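Local coordinates for protein predicted protease of the collagenase family (Methanopyrus kandleri, PDB 5D88) that probably acts as a peptidase of the U32 family and carries a bound zinc ion on a TIM-barrel scaffold, at residues A[23-28]-A[79-84]; A[44-49]-A[64-69]. All coordinates share one frame; numbering follows the deposited sequence. Where two conformers were deposited one is given.

Both contacts are buried and belong to the same closed parallel barrel, on the two sides of its wall. Interaction 1 spans the inside, where strands 23-27 and 79-83 meet across strand 43-47; interaction 2 lies outside, between strand 43-47 and helix 63-75. Strand 43-47 ties them together: V45 faces the interior side chains of interaction 1, whereas I44 and V46 turn to the helix, and backbone bonds join the strand to both neighbours. The chemistry differs accordingly. The interior contact combines an aromatic ring, an amide and an arginine outside the segments with a small leucine contact; the wall-to-helix layer is made of branched aliphatic side chains.

Interaction 1. Residues A[23-28]-A[79-84]; sequences RRWYLC and SVQALM
Inside the eight-stranded TIM barrel, W25 of strand 23-27 stacks against Q81 of strand 79-83, reaching past the strand that separates them. The two side chains cross at about a right angle, yet their flat groups are nearly parallel, with the amide plane only 17° from the indole plane. The six-membered half of the indole does the touching: Q81 NE2 lies over one face, 3.5 Å from W25 CH2, while Q81 CG sits 3.5 Å from W25 CZ3. Q81 OE1 rests over the same face, offset toward the rim, 3.9 Å from W25 CE3. Extended beyond CG (chi2 175°), the Q81 chain lays its amide flat over the benzo ring. S79 CB approaches W25 CH2 obliquely at 3.6 Å. Q81 OE1 accepts a hydrogen bond from R187, which also makes a cation-pi contact with W25, so one arginine engages the indole and probably helps to set the rotation of the amide. Farther along the strands, L27 CD1 and L83 CD2 make a looser apolar contact at 4.3 Å.

No hydrogen bond links the two segments, whose strand axes approach to 8.9 Å and cross at -53°. Strand 43-47 runs between them, with V45 touching W25, Q81 and L83. On its other side strand 23-27 pairs with strand 244-247, while A82 and M84 pack outward on helix 98-113.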
loop_
_atom_site.group_PDB
_atom_site.type_symbol
_atom_site.label_atom_id
_atom_site.label_comp_id
_atom_site.label_asym_id
_atom_site.label_seq_id
_atom_site.Cartn_x
_atom_site.Cartn_y
_atom_site.Cartn_z
ATOM N N ARG A 23 13.848 -13.934 21.164
ATOM C CA ARG A 23 14.448 -12.626 21.378
ATOM C C ARG A 23 13.359 -11.562 21.427
ATOM O O ARG A 23 12.426 -11.576 20.621
ATOM C CB ARG A 23 15.474 -12.337 20.287
ATOM C CG ARG A 23 16.640 -13.295 20.385
ATOM C CD ARG A 23 17.692 -13.046 19.336
ATOM N NE ARG A 23 17.147 -13.151 17.987
ATOM C CZ ARG A 23 16.973 -14.290 17.322
ATOM N NH1 ARG A 23 17.298 -15.462 17.872
ATOM N NH2 ARG A 23 16.463 -14.250 16.093
ATOM N N ARG A 24 13.474 -10.642 22.383
ATOM C CA ARG A 24 12.391 -9.713 22.698
ATOM C C ARG A 24 12.829 -8.277 22.459
ATOM O O ARG A 24 13.820 -7.816 23.038
ATOM C CB ARG A 24 11.918 -9.894 24.137
ATOM C CG ARG A 24 11.290 -11.259 24.362
ATOM C CD ARG A 24 10.631 -11.376 25.718
ATOM N NE ARG A 24 9.563 -10.397 25.942
ATOM C CZ ARG A 24 8.288 -10.573 25.603
ATOM N NH1 ARG A 24 7.892 -11.682 24.998
ATOM N NH2 ARG A 24 7.396 -9.631 25.876
ATOM N N TRP A 25 12.064 -7.579 21.632
ATOM C CA TRP A 25 12.298 -6.203 21.244
ATOM C C TRP A 25 11.117 -5.349 21.671
ATOM O O TRP A 25 9.961 -5.774 21.567
ATOM C CB TRP A 25 12.480 -6.120 19.737
ATOM C CG TRP A 25 13.722 -6.787 19.274
ATOM C CD1 TRP A 25 13.912 -8.119 19.047
ATOM C CD2 TRP A 25 14.961 -6.150 18.988
ATOM N NE1 TRP A 25 15.199 -8.343 18.633
ATOM C CE2 TRP A 25 15.865 -7.147 18.591
ATOM C CE3 TRP A 25 15.395 -4.830 19.031
ATOM C CZ2 TRP A 25 17.173 -6.859 18.227
ATOM C CZ3 TRP A 25 16.687 -4.548 18.677
ATOM C CH2 TRP A 25 17.564 -5.553 18.283
ATOM N N TYR A 26 11.405 -4.139 22.138
ATOM C CA TYR A 26 10.379 -3.211 22.587
ATOM C C TYR A 26 10.473 -1.897 21.825
ATOM O O TYR A 26 11.559 -1.336 21.660
ATOM C CB TYR A 26 10.496 -2.953 24.089
ATOM C CG TYR A 26 10.070 -4.140 24.891
ATOM C CD1 TYR A 26 10.933 -5.195 25.119
ATOM C CD2 TYR A 26 8.777 -4.227 25.380
ATOM C CE1 TYR A 26 10.523 -6.304 25.842
ATOM C CE2 TYR A 26 8.365 -5.320 26.073
ATOM C CZ TYR A 26 9.236 -6.354 26.312
ATOM O OH TYR A 26 8.783 -7.436 27.027
ATOM N N LEU A 27 9.327 -1.414 21.376
ATOM C CA LEU A 27 9.228 -0.081 20.811
ATOM C C LEU A 27 9.570 0.955 21.875
ATOM O O LEU A 27 9.163 0.836 23.033
ATOM C CB LEU A 27 7.801 0.147 20.287
ATOM C CG LEU A 27 7.538 1.527 19.683
ATOM C CD1 LEU A 27 8.201 1.681 18.321
ATOM C CD2 LEU A 27 6.056 1.808 19.597
ATOM N N CYS A 28 10.322 1.980 21.481
ATOM C CA CYS A 28 10.637 3.075 22.389
ATOM C C CYS A 28 10.481 4.382 21.632
ATOM O O CYS A 28 11.246 4.647 20.692
ATOM C CB CYS A 28 12.048 2.921 22.956
ATOM S SG CYS A 28 12.486 4.234 24.054
ATOM N N SER A 79 20.507 -3.804 22.480
ATOM C CA SER A 79 20.639 -3.605 21.043
ATOM C C SER A 79 19.601 -2.587 20.579
ATOM O O SER A 79 18.579 -2.367 21.236
ATOM C CB SER A 79 20.472 -4.926 20.286
ATOM O OG SER A 79 21.467 -5.849 20.685
ATOM N N VAL A 80 19.880 -1.949 19.446
ATOM C CA VAL A 80 19.065 -0.847 18.944
ATOM C C VAL A 80 18.783 -1.041 17.466
ATOM O O VAL A 80 19.712 -1.162 16.657
ATOM C CB VAL A 80 19.746 0.516 19.168
ATOM C CG1 VAL A 80 18.919 1.636 18.558
ATOM C CG2 VAL A 80 19.982 0.746 20.663
ATOM N N GLN A 81 17.510 -0.996 17.100
ATOM C CA GLN A 81 17.131 -0.947 15.700
ATOM C C GLN A 81 16.343 0.322 15.421
ATOM O O GLN A 81 15.514 0.752 16.227
ATOM C CB GLN A 81 16.326 -2.179 15.296
ATOM C CG GLN A 81 17.152 -3.452 15.352
ATOM C CD GLN A 81 16.367 -4.720 15.072
ATOM O OE1 GLN A 81 15.137 -4.738 15.093
ATOM N NE2 GLN A 81 17.091 -5.804 14.829
ATOM N N ALA A 82 16.663 0.942 14.295
ATOM C CA ALA A 82 15.925 2.087 13.793
ATOM C C ALA A 82 14.695 1.600 13.047
ATOM O O ALA A 82 14.795 0.723 12.184
ATOM C CB ALA A 82 16.808 2.908 12.848
ATOM N N LEU A 83 13.547 2.191 13.353
ATOM C CA LEU A 83 12.310 1.945 12.621
ATOM C C LEU A 83 12.163 3.027 11.560
ATOM O O LEU A 83 11.950 4.204 11.878
ATOM C CB LEU A 83 11.112 1.923 13.569
ATOM C CG LEU A 83 9.730 1.657 12.968
ATOM C CD1 LEU A 83 9.653 0.237 12.378
ATOM C CD2 LEU A 83 8.680 1.837 14.026
ATOM N N MET A 84 12.282 2.614 10.304
ATOM C CA MET A 84 12.226 3.497 9.133
ATOM C C MET A 84 11.391 2.770 8.084
ATOM O O MET A 84 11.839 2.469 6.984
ATOM C CB MET A 84 13.624 3.825 8.604
ATOM C CG MET A 84 13.618 4.963 7.608
ATOM S SD MET A 84 15.279 5.406 7.102
ATOM C CE MET A 84 15.707 3.910 6.289
#

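Interaction 2. Residues A[44-49]-A[64-69]; sequences IVVPVT and YEVEDI
I69 and V66, one turn apart on helix 63-75, present methyl groups to the outward side chains of strand 43-47 and to V48 just beyond it. The contact is a row of interlocking branched groups. I69 CG2 enters the hollow between I44 and V46, lying 3.7 Å from I44 CD1 and 4.1 Å from V46 CG2. The latter methyl is the bump of the opposing surface: it meets both CG2 and CD1 of I69 and, in a direction roughly perpendicular to these, lies 4.3 Å from V66 CG1. The V46 and I69 side chains point in opposite senses and overlap alongside one another. I44 reaches the helix differently, through its delta carbon: CG1 stands between the backbone N and the carbonyl carbon (chi1 57°), and CD1 extends from it to I69 CG2.

V66 settles where the strand gives way to the following turn. Its two methyls divide the work. CG1 faces V46 and V48, while V66 CG2 packs 3.4 Å from the backbone oxygen P47 O. The V66 and V48 side chains lie roughly perpendicular to each other; V48 was deposited in two conformers, so the detail of their methyl contact is less certain. Here the backbones come nearest, with 6.8 Å between the CA atoms of V48 and V66.

No hydrogen bond crosses this apolar layer. V48 and V66 also meet L113 of helix 98-113, and A73 adds to the packing on I44. Strand and helix run almost antiparallel, at 166°, before the chain returns as strand 79-83, hydrogen-bonded beside strand 43-47. This is the beta-alpha-beta unit from which a TIM barrel is built, its helix laid against the outer face of the sheet.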
loop_
_atom_site.group_PDB
_atom_site.type_symbol
_atom_site.label_atom_id
_atom_site.label_comp_id
_atom_site.label_asym_id
_atom_site.label_seq_id
_atom_site.Cartn_x
_atom_site.Cartn_y
_atom_site.Cartn_z
ATOM N N ILE A 44 15.737 -2.488 21.700
ATOM C CA ILE A 44 14.655 -1.544 21.474
ATOM C C ILE A 44 14.610 -1.173 19.999
ATOM O O ILE A 44 15.612 -1.257 19.272
ATOM C CB ILE A 44 14.783 -0.284 22.355
ATOM C CG1 ILE A 44 16.129 0.398 22.107
ATOM C CG2 ILE A 44 14.605 -0.661 23.831
ATOM C CD1 ILE A 44 16.102 1.879 22.261
ATOM N N VAL A 45 13.412 -0.778 19.564
ATOM C CA VAL A 45 13.130 -0.305 18.211
ATOM C C VAL A 45 12.693 1.141 18.349
ATOM O O VAL A 45 11.714 1.424 19.045
ATOM C CB VAL A 45 12.036 -1.152 17.536
ATOM C CG1 VAL A 45 11.666 -0.606 16.167
ATOM C CG2 VAL A 45 12.492 -2.579 17.435
ATOM N N VAL A 46 13.416 2.055 17.710
ATOM C CA VAL A 46 13.196 3.481 17.884
ATOM C C VAL A 46 12.835 4.095 16.533
ATOM O O VAL A 46 13.572 3.925 15.549
ATOM C CB VAL A 46 14.421 4.177 18.517
ATOM C CG1 VAL A 46 15.655 3.991 17.690
ATOM C CG2 VAL A 46 14.158 5.645 18.728
ATOM N N PRO A 47 11.703 4.789 16.426
ATOM C CA PRO A 47 11.331 5.430 15.156
ATOM C C PRO A 47 12.299 6.540 14.811
ATOM O O PRO A 47 12.549 7.426 15.637
ATOM C CB PRO A 47 9.932 6.004 15.434
ATOM C CG PRO A 47 9.486 5.366 16.652
ATOM C CD PRO A 47 10.689 5.029 17.459
ATOM N N VAL A 48 12.794 6.523 13.575
ATOM C CA VAL A 48 13.611 7.633 13.093
ATOM C C VAL A 48 12.687 8.483 12.231
ATOM O O VAL A 48 12.699 8.432 10.997
ATOM C CB VAL A 48 14.896 7.173 12.380
ATOM C CG1 VAL A 48 15.884 6.641 13.429
ATOM C CG2 VAL A 48 14.625 6.120 11.316
ATOM N N THR A 49 11.884 9.279 12.925
ATOM C CA THR A 49 10.695 9.908 12.373
ATOM C C THR A 49 10.946 10.631 11.064
ATOM O O THR A 49 10.200 10.452 10.092
ATOM C CB THR A 49 10.161 10.862 13.426
ATOM O OG1 THR A 49 10.039 10.124 14.655
ATOM C CG2 THR A 49 8.831 11.429 13.004
ATOM N N TYR A 64 16.559 14.954 18.055
ATOM C CA TYR A 64 17.402 15.056 19.246
ATOM C C TYR A 64 16.994 14.026 20.288
ATOM O O TYR A 64 17.843 13.544 21.046
ATOM C CB TYR A 64 17.369 16.469 19.842
ATOM C CG TYR A 64 16.149 16.749 20.678
ATOM C CD1 TYR A 64 16.133 16.450 22.039
ATOM C CD2 TYR A 64 15.002 17.296 20.108
ATOM C CE1 TYR A 64 15.012 16.691 22.811
ATOM C CE2 TYR A 64 13.871 17.540 20.875
ATOM C CZ TYR A 64 13.885 17.236 22.227
ATOM O OH TYR A 64 12.768 17.473 23.001
ATOM N N GLU A 65 15.716 13.644 20.315
ATOM C CA GLU A 65 15.262 12.608 21.240
ATOM C C GLU A 65 15.782 11.239 20.839
ATOM O O GLU A 65 16.169 10.441 21.698
ATOM C CB GLU A 65 13.747 12.543 21.279
ATOM C CG GLU A 65 13.045 13.752 21.767
ATOM C CD GLU A 65 11.551 13.515 21.756
ATOM O OE1 GLU A 65 11.065 12.814 22.672
ATOM O OE2 GLU A 65 10.880 13.971 20.801
ATOM N N VAL A 66 15.735 10.932 19.545
ATOM C CA VAL A 66 16.259 9.664 19.050
ATOM C C VAL A 66 17.694 9.464 19.523
ATOM O O VAL A 66 18.069 8.386 19.997
ATOM C CB VAL A 66 16.156 9.620 17.518
ATOM C CG1 VAL A 66 16.886 8.403 16.950
ATOM C CG2 VAL A 66 14.699 9.611 17.121
ATOM N N GLU A 67 18.517 10.506 19.407
ATOM C CA GLU A 67 19.928 10.354 19.737
ATOM C C GLU A 67 20.120 10.112 21.229
ATOM O O GLU A 67 20.950 9.286 21.630
ATOM C CB GLU A 67 20.691 11.576 19.234
ATOM C CG GLU A 67 20.641 11.606 17.695
ATOM C CD GLU A 67 21.283 12.824 17.050
ATOM O OE1 GLU A 67 21.697 13.760 17.773
ATOM O OE2 GLU A 67 21.364 12.836 15.796
ATOM N N ASP A 68 19.320 10.784 22.060
ATOM C CA ASP A 68 19.338 10.540 23.497
ATOM C C ASP A 68 18.886 9.116 23.832
ATOM O O ASP A 68 19.505 8.435 24.661
ATOM C CB ASP A 68 18.445 11.577 24.175
ATOM C CG ASP A 68 18.541 11.539 25.675
ATOM O OD1 ASP A 68 19.661 11.366 26.208
ATOM O OD2 ASP A 68 17.487 11.692 26.321
ATOM N N ILE A 69 17.810 8.650 23.198
ATOM C CA ILE A 69 17.313 7.294 23.437
ATOM C C ILE A 69 18.391 6.271 23.121
ATOM O O ILE A 69 18.594 5.301 23.865
ATOM C CB ILE A 69 16.054 7.034 22.597
ATOM C CG1 ILE A 69 14.865 7.830 23.148
ATOM C CG2 ILE A 69 15.722 5.520 22.549
ATOM C CD1 ILE A 69 13.740 7.970 22.121
#